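Local coordinates for protein bvu-3222 (Bacteroides vulgatus ATCC 8482, PDB 3FYF) that is of unknown function, but is probably a periplasmic protein of the DUF4251 family, with a curled antiparallel beta sheet preceded by helices, at residues 79-84 / 123-128; 109-112 / 118-121; 146-149 / 155-158. All coordinates share one frame; numbering follows the deposited sequence.

Contact 1 (79-84 / 123-128); sequences GIIQTA and YGINGI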
loop_
_atom_site.group_PDB
_atom_site.type_symbol
_atom_site.label_atom_id
_atom_site.label_comp_id
_atom_site.label_asym_id
_atom_site.label_seq_id
_atom_site.Cartn_x
_atom_site.Cartn_y
_atom_site.Cartn_z
ATOM N N GLY B 79 -2.106 22.133 11.038
ATOM C CA GLY B 79 -1.902 20.935 10.235
ATOM C C GLY B 79 -1.039 21.090 9.002
ATOM O O GLY B 79 -1.150 22.080 8.281
ATOM N N ILE B 80 -0.191 20.089 8.764
ATOM C CA ILE B 80 0.725 20.055 7.622
ATOM C C ILE B 80 0.407 18.892 6.666
ATOM O O ILE B 80 0.234 17.755 7.096
ATOM C CB ILE B 80 2.207 19.919 8.096
ATOM C CG1 ILE B 80 2.544 20.974 9.156
ATOM C CG2 ILE B 80 3.180 20.016 6.911
ATOM C CD1 ILE B 80 3.775 20.661 9.983
ATOM N N ILE B 81 0.323 19.196 5.372
ATOM C CA ILE B 81 0.401 18.181 4.327
ATOM C C ILE B 81 1.696 18.410 3.553
ATOM O O ILE B 81 1.853 19.429 2.880
ATOM C CB ILE B 81 -0.808 18.230 3.356
ATOM C CG1 ILE B 81 -2.123 17.997 4.106
ATOM C CG2 ILE B 81 -0.627 17.218 2.226
ATOM C CD1 ILE B 81 -3.346 18.468 3.348
ATOM N N GLN B 82 2.625 17.465 3.668
ATOM C CA GLN B 82 3.885 17.522 2.933
ATOM C C GLN B 82 4.029 16.336 1.983
ATOM O O GLN B 82 3.892 15.180 2.393
ATOM C CB GLN B 82 5.072 17.561 3.901
ATOM C CG GLN B 82 6.436 17.738 3.228
ATOM C CD GLN B 82 6.627 19.125 2.647
ATOM O OE1 GLN B 82 6.615 20.116 3.371
ATOM N NE2 GLN B 82 6.819 19.200 1.332
ATOM N N THR B 83 4.304 16.633 0.717
ATOM C CA THR B 83 4.643 15.607 -0.263
ATOM C C THR B 83 5.742 16.091 -1.219
ATOM O O THR B 83 5.946 17.296 -1.387
ATOM C CB THR B 83 3.386 15.077 -1.021
ATOM O OG1 THR B 83 3.692 13.828 -1.655
ATOM C CG2 THR B 83 2.862 16.072 -2.050
ATOM N N ALA B 84 6.449 15.144 -1.828
ATOM C CA ALA B 84 7.564 15.453 -2.725
ATOM C C ALA B 84 7.138 15.651 -4.184
ATOM O O ALA B 84 7.983 15.854 -5.063
ATOM C CB ALA B 84 8.639 14.366 -2.620
ATOM N N TYR B 123 -11.164 16.008 8.140
ATOM C CA TYR B 123 -10.907 17.423 8.460
ATOM C C TYR B 123 -10.486 18.258 7.245
ATOM O O TYR B 123 -10.155 17.723 6.185
ATOM C CB TYR B 123 -9.868 17.575 9.588
ATOM C CG TYR B 123 -8.485 17.037 9.275
ATOM C CD1 TYR B 123 -8.182 15.691 9.469
ATOM C CD2 TYR B 123 -7.476 17.874 8.801
ATOM C CE1 TYR B 123 -6.919 15.187 9.200
ATOM C CE2 TYR B 123 -6.208 17.379 8.527
ATOM C CZ TYR B 123 -5.939 16.032 8.730
ATOM O OH TYR B 123 -4.689 15.525 8.460
ATOM N N GLY B 124 -10.506 19.575 7.420
ATOM C CA GLY B 124 -10.041 20.514 6.404
ATOM C C GLY B 124 -8.777 21.228 6.849
ATOM O O GLY B 124 -8.489 21.322 8.046
ATOM N N ILE B 125 -8.009 21.706 5.873
ATOM C CA ILE B 125 -6.805 22.495 6.110
ATOM C C ILE B 125 -6.942 23.806 5.340
ATOM O O ILE B 125 -7.180 23.795 4.131
ATOM C CB ILE B 125 -5.515 21.760 5.627
ATOM C CG1 ILE B 125 -5.303 20.439 6.371
ATOM C CG2 ILE B 125 -4.276 22.656 5.776
ATOM C CD1 ILE B 125 -4.630 20.580 7.721
ATOM N N ASN B 126 -6.805 24.928 6.042
ATOM C CA ASN B 126 -6.848 26.241 5.398
ATOM C C ASN B 126 -5.452 26.829 5.227
ATOM O O ASN B 126 -4.847 27.317 6.184
ATOM C CB ASN B 126 -7.767 27.201 6.160
ATOM C CG ASN B 126 -9.216 27.117 5.703
ATOM O OD1 ASN B 126 -9.893 28.139 5.579
ATOM N ND2 ASN B 126 -9.699 25.901 5.449
ATOM N N GLY B 127 -4.948 26.766 3.998
ATOM C CA GLY B 127 -3.588 27.196 3.693
ATOM C C GLY B 127 -3.500 28.569 3.063
ATOM O O GLY B 127 -4.513 29.251 2.888
ATOM N N ILE B 128 -2.277 28.970 2.723
ATOM C CA ILE B 128 -2.032 30.257 2.081
ATOM C C ILE B 128 -2.332 30.177 0.579
ATOM O O ILE B 128 -3.207 30.883 0.078
ATOM C CB ILE B 128 -0.596 30.794 2.367
ATOM C CG1 ILE B 128 -0.438 31.121 3.857
ATOM C CG2 ILE B 128 -0.284 32.029 1.508
ATOM C CD1 ILE B 128 0.982 31.475 4.285
HETATM O O HOH W 1 -2.617 17.652 8.305
#
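A water molecule joins Tyr123 to Ile80: it donates to Ile80 O at 3.1 Å and lies 3.0 Å from Tyr123 OH. The two strands it bridges are not partners in the sheet. Strands 78-83 and 119-126 lie on the two sides of strand 100-113, with which each pairs in antiparallel fashion, and the sheet curls enough for their side chains to meet across it. Here the curl brings side chains of next-but-one strands together in the buried interior of the sheet. Ile81 points toward strand 119-126 and Ile80 away from it, while Gly79 offers only its backbone. In Ile125, CG1 is anti to the carbonyl carbon (chi1 -61°), and the second torsion of -83° swings CD1 over the main chain of Gly79, where it reaches 3.7 Å from Gly79 CA. With no side chain on the glycine, this methyl can settle directly against the backbone; the same methyl also lies in the plane of the Tyr123 ring, at its edge. Around this core, Tyr123 packs on Val72 and Val74 of strand 71-75 and on Val106, Val134 and Ile136, while Ile81 leans on Val102, Ala132 and Val134. All three residues that touch are buried, and the area they share is modest. The two isoleucine side chains meet at a slant, and their closest approach is that of Ile81 CD1 to Ile125 CG1, at 4.1 Å.

Contact 2 (109-112 / 118-121); sequences ISMR and NVYY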
loop_
_atom_site.group_PDB
_atom_site.type_symbol
_atom_site.label_atom_id
_atom_site.label_comp_id
_atom_site.label_asym_id
_atom_site.label_seq_id
_atom_site.Cartn_x
_atom_site.Cartn_y
_atom_site.Cartn_z
ATOM N N ILE B 109 -13.334 19.001 12.112
ATOM C CA ILE B 109 -12.894 17.685 12.575
ATOM C C ILE B 109 -14.065 16.799 13.007
ATOM O O ILE B 109 -14.821 17.157 13.912
ATOM C CB ILE B 109 -11.891 17.801 13.758
ATOM C CG1 ILE B 109 -10.671 18.636 13.360
ATOM C CG2 ILE B 109 -11.467 16.408 14.255
ATOM C CD1 ILE B 109 -9.795 19.058 14.543
ATOM N N SER B 110 -14.202 15.647 12.348
ATOM C CA SER B 110 -15.092 14.582 12.805
ATOM C C SER B 110 -14.326 13.262 12.950
ATOM O O SER B 110 -13.416 12.970 12.172
ATOM C CB SER B 110 -16.300 14.417 11.869
ATOM O OG SER B 110 -15.950 13.787 10.647
ATOM N N MET B 111 -14.710 12.476 13.950
ATOM C CA MET B 111 -14.106 11.184 14.224
ATOM C C MET B 111 -15.221 10.166 14.437
ATOM O O MET B 111 -16.042 10.309 15.351
ATOM C CB MET B 111 -13.208 11.283 15.460
ATOM C CG MET B 111 -12.420 10.030 15.817
ATOM S SD MET B 111 -11.162 10.446 17.046
ATOM C CE MET B 111 -10.547 8.828 17.506
ATOM N N ARG B 112 -15.252 9.156 13.573
ATOM C CA ARG B 112 -16.261 8.101 13.618
ATOM C C ARG B 112 -15.585 6.741 13.702
ATOM O O ARG B 112 -14.433 6.590 13.313
ATOM C CB ARG B 112 -17.160 8.152 12.378
ATOM C CG ARG B 112 -17.972 9.438 12.224
ATOM C CD ARG B 112 -18.676 9.467 10.879
ATOM N NE ARG B 112 -19.178 10.799 10.543
ATOM C CZ ARG B 112 -20.417 11.222 10.775
ATOM N NH1 ARG B 112 -21.305 10.419 11.350
ATOM N NH2 ARG B 112 -20.768 12.455 10.431
ATOM N N ASN B 118 -12.543 0.274 13.131
ATOM C CA ASN B 118 -11.907 1.099 12.093
ATOM C C ASN B 118 -12.352 2.537 12.278
ATOM O O ASN B 118 -13.545 2.796 12.436
ATOM C CB ASN B 118 -12.284 0.641 10.681
ATOM C CG ASN B 118 -12.027 -0.825 10.447
ATOM O OD1 ASN B 118 -10.924 -1.323 10.676
ATOM N ND2 ASN B 118 -13.043 -1.528 9.960
ATOM N N VAL B 119 -11.404 3.466 12.247
ATOM C CA VAL B 119 -11.690 4.875 12.555
ATOM C C VAL B 119 -11.656 5.753 11.306
ATOM O O VAL B 119 -10.741 5.664 10.496
ATOM C CB VAL B 119 -10.720 5.419 13.620
ATOM C CG1 VAL B 119 -10.994 6.901 13.947
ATOM C CG2 VAL B 119 -10.816 4.575 14.862
ATOM N N TYR B 120 -12.671 6.595 11.171
ATOM C CA TYR B 120 -12.807 7.488 10.038
ATOM C C TYR B 120 -12.670 8.921 10.536
ATOM O O TYR B 120 -13.579 9.464 11.160
ATOM C CB TYR B 120 -14.141 7.223 9.318
ATOM C CG TYR B 120 -14.213 5.808 8.765
ATOM C CD1 TYR B 120 -13.869 5.539 7.442
ATOM C CD2 TYR B 120 -14.582 4.734 9.577
ATOM C CE1 TYR B 120 -13.912 4.238 6.936
ATOM C CE2 TYR B 120 -14.618 3.429 9.081
ATOM C CZ TYR B 120 -14.284 3.192 7.768
ATOM O OH TYR B 120 -14.330 1.904 7.286
ATOM N N TYR B 121 -11.505 9.504 10.270
ATOM C CA TYR B 121 -11.132 10.827 10.765
ATOM C C TYR B 121 -11.037 11.801 9.593
ATOM O O TYR B 121 -10.161 11.662 8.722
ATOM C CB TYR B 121 -9.788 10.726 11.492
ATOM C CG TYR B 121 -9.381 11.936 12.305
ATOM C CD1 TYR B 121 -8.642 12.969 11.733
ATOM C CD2 TYR B 121 -9.696 12.026 13.661
ATOM C CE1 TYR B 121 -8.248 14.070 12.482
ATOM C CE2 TYR B 121 -9.306 13.128 14.419
ATOM C CZ TYR B 121 -8.581 14.143 13.822
ATOM O OH TYR B 121 -8.186 15.239 14.554
HETATM O O HOH W 2 -15.230 11.082 10.254
#
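Met111 faces Tyr121 across a beta hairpin, strand 100-113 running antiparallel to strand 119-126, and its side chain can be followed outward atom by atom. CB already lies against the ring, 4.0 Å from Tyr121 CD2. CG, held anti to the backbone N (chi1 -176°), touches both the valine and the tyrosine, which lie in different directions from it, and is 3.9 Å from Val119 CG1. From there the chain runs extended, bringing SD to the edge of the Tyr121 ring, 5.2 Å from its centroid and 87° off the ring normal: a Met-aromatic contact. CE closes the chain at 4.1 Å from Val119 CG1. At the far end of the ring, Ile109 CG2 rests 3.5 Å from Tyr121 OH. The backbones are joined at the neighbouring pair, where Arg112 N donates to Tyr120 O (3.0 Å) and Tyr120 N to Arg112 O (2.8 Å). Leu43 of helix 27-44 packs on both Met111 and Tyr121, and Phe48 meets the Tyr121 ring edge-to-face. The chemistry thus divides by face: Met111 and Tyr121 lie on the one that packs against helix 27-44, Arg112 and Tyr120 on the other, so apolar and sulfur-aromatic packing on the Met111 and Tyr121 face adds to the main-chain bonds of the Arg112-Tyr120 pair.

Contact 3 (146-149 / 155-158); sequences SVTI and GNTL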
loop_
_atom_site.group_PDB
_atom_site.type_symbol
_atom_site.label_atom_id
_atom_site.label_comp_id
_atom_site.label_asym_id
_atom_site.label_seq_id
_atom_site.Cartn_x
_atom_site.Cartn_y
_atom_site.Cartn_z
ATOM N N SER B 146 -4.668 5.021 5.965
ATOM C CA SER B 146 -4.685 5.593 4.631
ATOM C C SER B 146 -5.235 7.021 4.683
ATOM O O SER B 146 -6.296 7.263 5.261
ATOM C CB SER B 146 -5.591 4.755 3.739
ATOM O OG SER B 146 -5.331 5.031 2.378
ATOM N N VAL B 147 -4.526 7.956 4.065
ATOM C CA VAL B 147 -4.918 9.373 4.072
ATOM C C VAL B 147 -5.191 9.837 2.653
ATOM O O VAL B 147 -4.277 9.864 1.844
ATOM C CB VAL B 147 -3.794 10.277 4.631
ATOM C CG1 VAL B 147 -4.262 11.709 4.727
ATOM C CG2 VAL B 147 -3.360 9.816 5.978
ATOM N N THR B 148 -6.432 10.214 2.350
ATOM C CA THR B 148 -6.759 10.732 1.018
ATOM C C THR B 148 -6.908 12.262 1.069
ATOM O O THR B 148 -7.638 12.800 1.903
ATOM C CB THR B 148 -8.018 10.044 0.422
ATOM O OG1 THR B 148 -7.822 8.623 0.379
ATOM C CG2 THR B 148 -8.292 10.516 -0.992
ATOM N N ILE B 149 -6.196 12.944 0.173
ATOM C CA ILE B 149 -6.154 14.401 0.119
ATOM C C ILE B 149 -6.853 14.947 -1.139
ATOM O O ILE B 149 -6.557 14.537 -2.260
ATOM C CB ILE B 149 -4.687 14.908 0.203
ATOM C CG1 ILE B 149 -4.049 14.456 1.523
ATOM C CG2 ILE B 149 -4.618 16.431 0.077
ATOM C CD1 ILE B 149 -2.588 14.062 1.395
ATOM N N GLY B 155 -11.085 17.316 -6.545
ATOM C CA GLY B 155 -11.286 15.871 -6.516
ATOM C C GLY B 155 -10.192 15.207 -5.691
ATOM O O GLY B 155 -9.147 15.821 -5.429
ATOM N N ASN B 156 -10.435 13.967 -5.261
ATOM C CA ASN B 156 -9.397 13.148 -4.636
ATOM C C ASN B 156 -8.256 12.913 -5.613
ATOM O O ASN B 156 -8.462 12.420 -6.726
ATOM C CB ASN B 156 -9.963 11.815 -4.161
ATOM C CG ASN B 156 -10.755 11.944 -2.874
ATOM O OD1 ASN B 156 -10.546 12.871 -2.084
ATOM N ND2 ASN B 156 -11.653 10.992 -2.639
ATOM N N THR B 157 -7.059 13.299 -5.193
ATOM C CA THR B 157 -5.917 13.344 -6.086
ATOM C C THR B 157 -4.755 12.501 -5.561
ATOM O O THR B 157 -4.050 11.873 -6.346
ATOM C CB THR B 157 -5.454 14.808 -6.313
ATOM O OG1 THR B 157 -6.597 15.667 -6.365
ATOM C CG2 THR B 157 -4.682 14.939 -7.621
ATOM N N LEU B 158 -4.570 12.477 -4.243
ATOM C CA LEU B 158 -3.407 11.816 -3.653
ATOM C C LEU B 158 -3.748 11.049 -2.374
ATOM O O LEU B 158 -4.370 11.584 -1.465
ATOM C CB LEU B 158 -2.292 12.845 -3.391
ATOM C CG LEU B 158 -0.899 12.345 -2.993
ATOM C CD1 LEU B 158 0.200 13.115 -3.707
ATOM C CD2 LEU B 158 -0.701 12.400 -1.494
HETATM O O HOH W 3 -10.235 13.454 0.663
#
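The amide of Asn156 offers one of its faces to Thr148: the methyl CG2 of Thr148 sits almost squarely above the amide carbon, 3.4 Å from Asn156 CG, and the two side chains cross at about a right angle. At the oxygen end of the amide a water lies 2.8 Å from Asn156 OD1 and 3.0 Å from Thr148 O. Beyond this pair the backbone forms a classic beta bulge, with both Thr157 and Leu158 set opposite Ile149. Thr157 N donates to Ile149 O at 3.2 Å. A weak second bond runs from Leu158 N to Ile149 O at 3.5 Å. In return Ile149 N donates to Leu158 O at 2.8 Å, nearly straight (167°). Thr157 OG1 turns back to bond Gly155 O from above that carbonyl's plane, a bond within the loop just ahead of strand 158-166. On the buried side, Ile149 CD1 and Leu158 CD2 lie 3.8 Å apart, the side chains side by side and pointing the same way. Phe88, from a loop, packs on Ile149, Thr157 and Leu158. Strand 144-151 is flanked by strand 132-138, which Val147 and Ile149 touch at Val134, Ile136 and Ala132, and by strand 158-166, while both residues also reach Val72 of strand 71-75.

After the N-terminal helices and the first strands, the chain enters contact 1 at strand 78-83. Before contact 1 closes, strand 100-113 turns back into strand 119-126 and contact 2 forms within that hairpin, nested inside the larger loop. Contact 3 opens and closes later, in series with the other two, where a loop leads from strand 144-151 to strand 158-166. All three belong to one curled sheet, and contact 1 is the intermediary: Tyr123 CB meets Ile109 CG1 of contact 2 at 4.0 Å, and Ile81 CG2 meets Ile149 CD1 of contact 3 at 3.8 Å. Contacts 2 and 3 do not touch, their nearest atoms being about 7 Å apart.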